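Local coordinates for protein alpha-fucosidase GH29 (Fusarium graminearum, PDB 4PSR) that hydrolyses alpha-L-fucosides as a family 29 glycoside hydrolase, probably releasing alpha-1,6-linked fucose from the core N-acetylglucosamine of glycoproteins, at residues 33-38 and 101-106; 334-339 and 529-534. All blocks are in the same frame, centred on the assembly; numbering follows the deposited sequence.

The two contacts lie on opposite sides of the chain's centre, their centres 36 Å apart and their nearest atoms about 11 Å apart, without touching. They follow in series along the chain: contact 1 closes before contact 2 opens. What they share is the eight-stranded parallel barrel. Residues 33-38 leave the end of its first strand, 29-33, and residues 334-339 enter its last, 337-343; these two strands pair and close the barrel, Met-339 bonding through its backbone to Gly-30. Contact 1 packs the fucose-bearing end of the barrel against its outer layer, while contact 2 ties the barrel to the helix 526-532 near the C-terminal sheets.

Contact 1. Residues 33-38 and 101-106; sequences WHWGAF and GEFDPE. With FUL (beta-L-fucopyranose), chain M.
A small, buried aromatic contact joins Trp-35, in the loop that follows barrel strand 29-33, to Phe-103, just ahead of helix 105-114. It is wholly apolar: Trp-35 CH2 lies 3.6 Å from Phe-103 CZ, over one face of the phenyl ring and displaced toward the rim. The opposite face is taken by CD of Pro-105, the first residue of helix 105-114, so the phenyl group is held between indole and proline. The six-membered ring of Trp-35 and the Phe-103 ring have centroids 4.8 Å apart and planes at 38°, an oblique pairing. Both CB bonds already point across, and the anti chi1 (-178° and 173°) extends each ring along that line, bridging CA atoms of Trp-35 and Phe-103 that are 11.8 Å apart. The contact lies behind the fucose site, where His-34 NE2 and O4 of beta-L-fucopyranose are hydrogen-bonded at 2.7 Å, O4 lying at the imidazole edge, in plane. His-34 ND1 makes a second bond, to Asn-342 OD1, which should restrict the ring's rotation. Glu-46, Trp-47, His-126, His-127, Asp-226 and Lys-272 also hydrogen-bond the sugar. Asp-104 N-caps helix 105-114. Phe-92 meets the indole edge-to-face, and Leu-151 touches both rings, so the pair packs between the loop leaving strand 29-33, the start of helix 105-114 and helix 151-161.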
loop_
_atom_site.group_PDB
_atom_site.type_symbol
_atom_site.label_atom_id
_atom_site.label_comp_id
_atom_site.label_asym_id
_atom_site.label_seq_id
_atom_site.Cartn_x
_atom_site.Cartn_y
_atom_site.Cartn_z
ATOM N N TRP A 33 -7.756 -9.475 -2.374
ATOM C CA TRP A 33 -8.506 -9.853 -3.557
ATOM C C TRP A 33 -9.885 -9.210 -3.593
ATOM O O TRP A 33 -10.668 -9.332 -2.662
ATOM C CB TRP A 33 -8.614 -11.396 -3.697
ATOM C CG TRP A 33 -8.874 -12.140 -2.436
ATOM C CD1 TRP A 33 -10.072 -12.554 -1.941
ATOM C CD2 TRP A 33 -7.882 -12.640 -1.544
ATOM N NE1 TRP A 33 -9.895 -13.258 -0.763
ATOM C CE2 TRP A 33 -8.554 -13.304 -0.496
ATOM C CE3 TRP A 33 -6.496 -12.536 -1.495
ATOM C CZ2 TRP A 33 -7.875 -13.882 0.564
ATOM C CZ3 TRP A 33 -5.824 -13.116 -0.427
ATOM C CH2 TRP A 33 -6.514 -13.767 0.583
ATOM N N HIS A 34 -10.150 -8.566 -4.721
ATOM C CA HIS A 34 -11.476 -8.045 -5.029
ATOM C C HIS A 34 -12.298 -9.156 -5.680
ATOM O O HIS A 34 -12.342 -9.274 -6.901
ATOM C CB HIS A 34 -11.386 -6.846 -5.987
ATOM C CG HIS A 34 -10.957 -5.557 -5.348
ATOM N ND1 HIS A 34 -9.708 -5.345 -4.804
ATOM C CD2 HIS A 34 -11.624 -4.382 -5.212
ATOM C CE1 HIS A 34 -9.634 -4.102 -4.347
ATOM N NE2 HIS A 34 -10.781 -3.499 -4.589
ATOM N N TRP A 35 -12.989 -9.917 -4.847
ATOM C CA TRP A 35 -13.802 -11.031 -5.308
ATOM C C TRP A 35 -15.105 -10.982 -4.577
ATOM O O TRP A 35 -15.132 -10.964 -3.351
ATOM C CB TRP A 35 -13.095 -12.350 -5.015
ATOM C CG TRP A 35 -13.826 -13.578 -5.489
ATOM C CD1 TRP A 35 -14.171 -13.896 -6.764
ATOM C CD2 TRP A 35 -14.300 -14.636 -4.664
ATOM N NE1 TRP A 35 -14.830 -15.096 -6.779
ATOM C CE2 TRP A 35 -14.914 -15.572 -5.496
ATOM C CE3 TRP A 35 -14.259 -14.874 -3.287
ATOM C CZ2 TRP A 35 -15.473 -16.758 -5.009
ATOM C CZ3 TRP A 35 -14.805 -16.059 -2.797
ATOM C CH2 TRP A 35 -15.408 -16.978 -3.658
ATOM N N GLY A 36 -16.208 -10.949 -5.315
ATOM C CA GLY A 36 -17.515 -10.892 -4.678
ATOM C C GLY A 36 -18.654 -10.915 -5.684
ATOM O O GLY A 36 -18.447 -11.275 -6.819
ATOM N N ALA A 37 -19.843 -10.526 -5.241
ATOM C CA ALA A 37 -20.985 -10.506 -6.140
ATOM C C ALA A 37 -20.776 -9.505 -7.275
ATOM O O ALA A 37 -21.347 -9.663 -8.338
ATOM C CB ALA A 37 -22.266 -10.186 -5.392
ATOM N N PHE A 38 -19.919 -8.512 -7.064
ATOM C CA PHE A 38 -19.586 -7.556 -8.126
ATOM C C PHE A 38 -18.792 -8.217 -9.241
ATOM O O PHE A 38 -18.701 -7.671 -10.344
ATOM C CB PHE A 38 -18.811 -6.349 -7.575
ATOM C CG PHE A 38 -17.635 -6.719 -6.698
ATOM C CD1 PHE A 38 -16.426 -7.158 -7.258
ATOM C CD2 PHE A 38 -17.751 -6.671 -5.323
ATOM C CE1 PHE A 38 -15.366 -7.544 -6.440
ATOM C CE2 PHE A 38 -16.674 -7.046 -4.497
ATOM C CZ PHE A 38 -15.501 -7.495 -5.074
ATOM N N GLY A 101 -17.031 -28.641 -6.643
ATOM C CA GLY A 101 -16.922 -27.393 -7.388
ATOM C C GLY A 101 -15.495 -26.976 -7.722
ATOM O O GLY A 101 -14.551 -27.773 -7.631
ATOM N N GLU A 102 -15.341 -25.710 -8.116
ATOM C CA GLU A 102 -14.075 -25.176 -8.613
ATOM C C GLU A 102 -13.413 -24.213 -7.628
ATOM O O GLU A 102 -12.258 -23.845 -7.821
ATOM C CB GLU A 102 -14.307 -24.403 -9.916
ATOM C CG GLU A 102 -14.968 -25.200 -11.036
ATOM C CD GLU A 102 -13.999 -26.103 -11.761
ATOM O OE1 GLU A 102 -13.780 -25.886 -12.973
ATOM O OE2 GLU A 102 -13.460 -27.032 -11.122
ATOM N N PHE A 103 -14.130 -23.805 -6.587
ATOM C CA PHE A 103 -13.597 -22.855 -5.621
ATOM C C PHE A 103 -12.726 -23.586 -4.584
ATOM O O PHE A 103 -13.237 -24.343 -3.754
ATOM C CB PHE A 103 -14.761 -22.077 -4.979
ATOM C CG PHE A 103 -14.360 -21.169 -3.832
ATOM C CD1 PHE A 103 -13.273 -20.320 -3.924
ATOM C CD2 PHE A 103 -15.129 -21.129 -2.684
ATOM C CE1 PHE A 103 -12.960 -19.498 -2.844
ATOM C CE2 PHE A 103 -14.808 -20.312 -1.639
ATOM C CZ PHE A 103 -13.730 -19.492 -1.712
ATOM N N ASP A 104 -11.425 -23.319 -4.623
ATOM C CA ASP A 104 -10.457 -24.003 -3.764
ATOM C C ASP A 104 -9.701 -22.959 -2.934
ATOM O O ASP A 104 -8.576 -22.577 -3.258
ATOM C CB ASP A 104 -9.483 -24.802 -4.617
ATOM C CG ASP A 104 -8.619 -25.772 -3.808
ATOM O OD1 ASP A 104 -8.521 -25.658 -2.566
ATOM O OD2 ASP A 104 -7.983 -26.631 -4.479
ATOM N N PRO A 105 -10.345 -22.446 -1.877
ATOM C CA PRO A 105 -9.681 -21.383 -1.127
ATOM C C PRO A 105 -8.353 -21.824 -0.489
ATOM O O PRO A 105 -7.430 -21.021 -0.399
ATOM C CB PRO A 105 -10.725 -20.985 -0.083
ATOM C CG PRO A 105 -11.621 -22.141 0.023
ATOM C CD PRO A 105 -11.689 -22.727 -1.350
ATOM N N GLU A 106 -8.224 -23.075 -0.059
ATOM C CA GLU A 106 -6.954 -23.520 0.516
ATOM C C GLU A 106 -5.818 -23.430 -0.502
ATOM O O GLU A 106 -4.739 -22.929 -0.180
ATOM C CB GLU A 106 -7.051 -24.928 1.082
ATOM C CG GLU A 106 -5.795 -25.262 1.828
ATOM C CD GLU A 106 -6.002 -26.282 2.907
ATOM O OE1 GLU A 106 -7.093 -26.898 2.950
ATOM O OE2 GLU A 106 -5.062 -26.454 3.710
HETATM C C1 FUL M . -11.015 2.502 -5.173
HETATM C C2 FUL M . -12.296 1.729 -5.416
HETATM O O2 FUL M . -13.352 2.566 -5.913
HETATM C C3 FUL M . -11.950 0.658 -6.416
HETATM O O3 FUL M . -13.122 -0.054 -6.747
HETATM C C4 FUL M . -10.916 -0.236 -5.781
HETATM O O4 FUL M . -11.486 -0.891 -4.652
HETATM C C5 FUL M . -9.708 0.600 -5.376
HETATM C C6 FUL M . -8.648 -0.205 -4.656
HETATM O O5 FUL M . -10.061 1.691 -4.530
HETATM O O1 FUL M . -11.299 3.573 -4.309
#

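Contact 2. Residues 334-339 and 529-534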
loop_
_atom_site.group_PDB
_atom_site.type_symbol
_atom_site.label_atom_id
_atom_site.label_comp_id
_atom_site.label_asym_id
_atom_site.label_seq_id
_atom_site.Cartn_x
_atom_site.Cartn_y
_atom_site.Cartn_z
ATOM N N SER A 334 11.482 1.152 -0.994
ATOM C CA SER A 334 12.586 2.110 -0.916
ATOM C C SER A 334 12.109 3.511 -0.507
ATOM O O SER A 334 12.895 4.330 -0.004
ATOM C CB SER A 334 13.327 2.196 -2.259
ATOM O OG SER A 334 12.622 2.943 -3.246
ATOM N N LYS A 335 10.833 3.818 -0.757
ATOM C CA LYS A 335 10.258 5.139 -0.456
ATOM C C LYS A 335 9.515 5.172 0.876
ATOM O O LYS A 335 8.802 6.146 1.138
ATOM C CB LYS A 335 9.327 5.553 -1.601
ATOM C CG LYS A 335 10.020 5.903 -2.897
ATOM C CD LYS A 335 9.020 5.973 -4.025
ATOM C CE LYS A 335 9.635 6.479 -5.341
ATOM N NZ LYS A 335 8.653 6.361 -6.461
ATOM N N ASN A 336 9.706 4.141 1.704
ATOM C CA ASN A 336 9.214 4.058 3.097
ATOM C C ASN A 336 7.772 3.597 3.195
ATOM O O ASN A 336 7.043 4.001 4.127
ATOM C CB ASN A 336 9.462 5.379 3.855
ATOM C CG ASN A 336 9.284 5.262 5.350
ATOM O OD1 ASN A 336 9.792 4.354 6.002
ATOM N ND2 ASN A 336 8.587 6.247 5.917
ATOM N N GLY A 337 7.381 2.710 2.286
ATOM C CA GLY A 337 6.041 2.139 2.284
ATOM C C GLY A 337 5.968 0.634 2.161
ATOM O O GLY A 337 6.971 -0.032 1.904
ATOM N N ASN A 338 4.753 0.109 2.337
ATOM C CA ASN A 338 4.395 -1.262 1.943
ATOM C C ASN A 338 3.589 -1.255 0.641
ATOM O O ASN A 338 2.939 -0.253 0.317
ATOM C CB ASN A 338 3.525 -1.961 2.999
ATOM C CG ASN A 338 4.267 -2.321 4.260
ATOM O OD1 ASN A 338 5.482 -2.313 4.330
ATOM N ND2 ASN A 338 3.507 -2.639 5.298
ATOM N N MET A 339 3.569 -2.389 -0.053
ATOM C CA MET A 339 2.728 -2.591 -1.234
ATOM C C MET A 339 1.768 -3.722 -0.973
ATOM O O MET A 339 2.185 -4.856 -0.665
ATOM C CB MET A 339 3.570 -2.914 -2.474
ATOM C CG MET A 339 2.741 -2.859 -3.767
ATOM S SD MET A 339 3.683 -3.128 -5.264
ATOM C CE MET A 339 3.707 -4.869 -5.157
ATOM N N LEU A 529 11.536 14.389 10.149
ATOM C CA LEU A 529 12.928 14.395 10.579
ATOM C C LEU A 529 13.118 13.391 11.712
ATOM O O LEU A 529 14.112 12.635 11.735
ATOM C CB LEU A 529 13.341 15.824 10.962
ATOM C CG LEU A 529 13.398 16.813 9.795
ATOM C CD1 LEU A 529 13.295 18.279 10.299
ATOM C CD2 LEU A 529 14.630 16.574 8.918
ATOM N N THR A 530 12.158 13.331 12.625
ATOM C CA THR A 530 12.196 12.393 13.722
ATOM C C THR A 530 12.218 10.968 13.182
ATOM O O THR A 530 13.053 10.152 13.587
ATOM C CB THR A 530 10.993 12.590 14.662
ATOM O OG1 THR A 530 11.055 13.900 15.227
ATOM C CG2 THR A 530 10.987 11.563 15.785
ATOM N N GLU A 531 11.306 10.637 12.265
ATOM C CA GLU A 531 11.265 9.261 11.751
ATOM C C GLU A 531 12.536 8.905 10.971
ATOM O O GLU A 531 12.968 7.746 10.971
ATOM C CB GLU A 531 10.022 9.034 10.880
ATOM C CG GLU A 531 9.739 7.528 10.657
ATOM C CD GLU A 531 8.706 7.291 9.579
ATOM O OE1 GLU A 531 8.998 7.612 8.421
ATOM O OE2 GLU A 531 7.599 6.797 9.893
ATOM N N ALA A 532 13.143 9.891 10.317
ATOM C CA ALA A 532 14.365 9.695 9.536
ATOM C C ALA A 532 15.567 9.494 10.435
ATOM O O ALA A 532 16.640 9.138 9.939
ATOM C CB ALA A 532 14.602 10.881 8.629
ATOM N N GLY A 533 15.410 9.757 11.725
ATOM C CA GLY A 533 16.420 9.417 12.722
ATOM C C GLY A 533 17.093 10.601 13.395
ATOM O O GLY A 533 18.096 10.401 14.086
ATOM N N LEU A 534 16.578 11.816 13.212
ATOM C CA LEU A 534 17.142 12.985 13.892
ATOM C C LEU A 534 16.042 13.969 14.247
ATOM O O LEU A 534 15.565 14.734 13.411
ATOM C CB LEU A 534 18.204 13.658 13.027
ATOM C CG LEU A 534 19.009 14.818 13.622
ATOM C CD1 LEU A 534 19.705 14.397 14.918
ATOM C CD2 LEU A 534 20.041 15.309 12.602
#
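Glu-531, near the end of helix 526-532, reaches across to Asn-336 in the turn before barrel strand 337-343. From CB it runs out as an extended chain, anti at both chi1 and chi2, resting on Pro-298 on its way and carrying the carboxylate well off the helix. CD comes within 3.8 Å of Asn-336 ND2, and OE1 makes the bond itself, accepting from Asn-336 ND2 at 2.9 Å. The bond is bent, 134° at the hydrogen. ND2 approaches OE1 on its syn side but 32° out of the carboxylate plane, and the amide and carboxylate planes stand 78° apart. OE1 also pairs with Arg-297 NH1, while OE2 takes a salt bridge from Arg-25 NH1 and a hydrogen bond from Tyr-299 N. Four donors thus grip the two oxygens, fixing the rotation of the group and probably favouring its charged form. Asn-336 ND2 is shared in turn with Val-296 O, so both ends of the bond are tied to the loop before strand 300-305. Each segment holds a Schellman helix end: Asn-336, at positive phi, is the C-prime residue ending helix 322-334, and Gly-533 closes helix 526-532 two residues after Glu-531. This partly buried polar network joins helix 526-532, beside the C-terminal beta sheets, to the helix-to-strand turn leading into the last strand of a TIM barrel, at the barrel end away from the fucose.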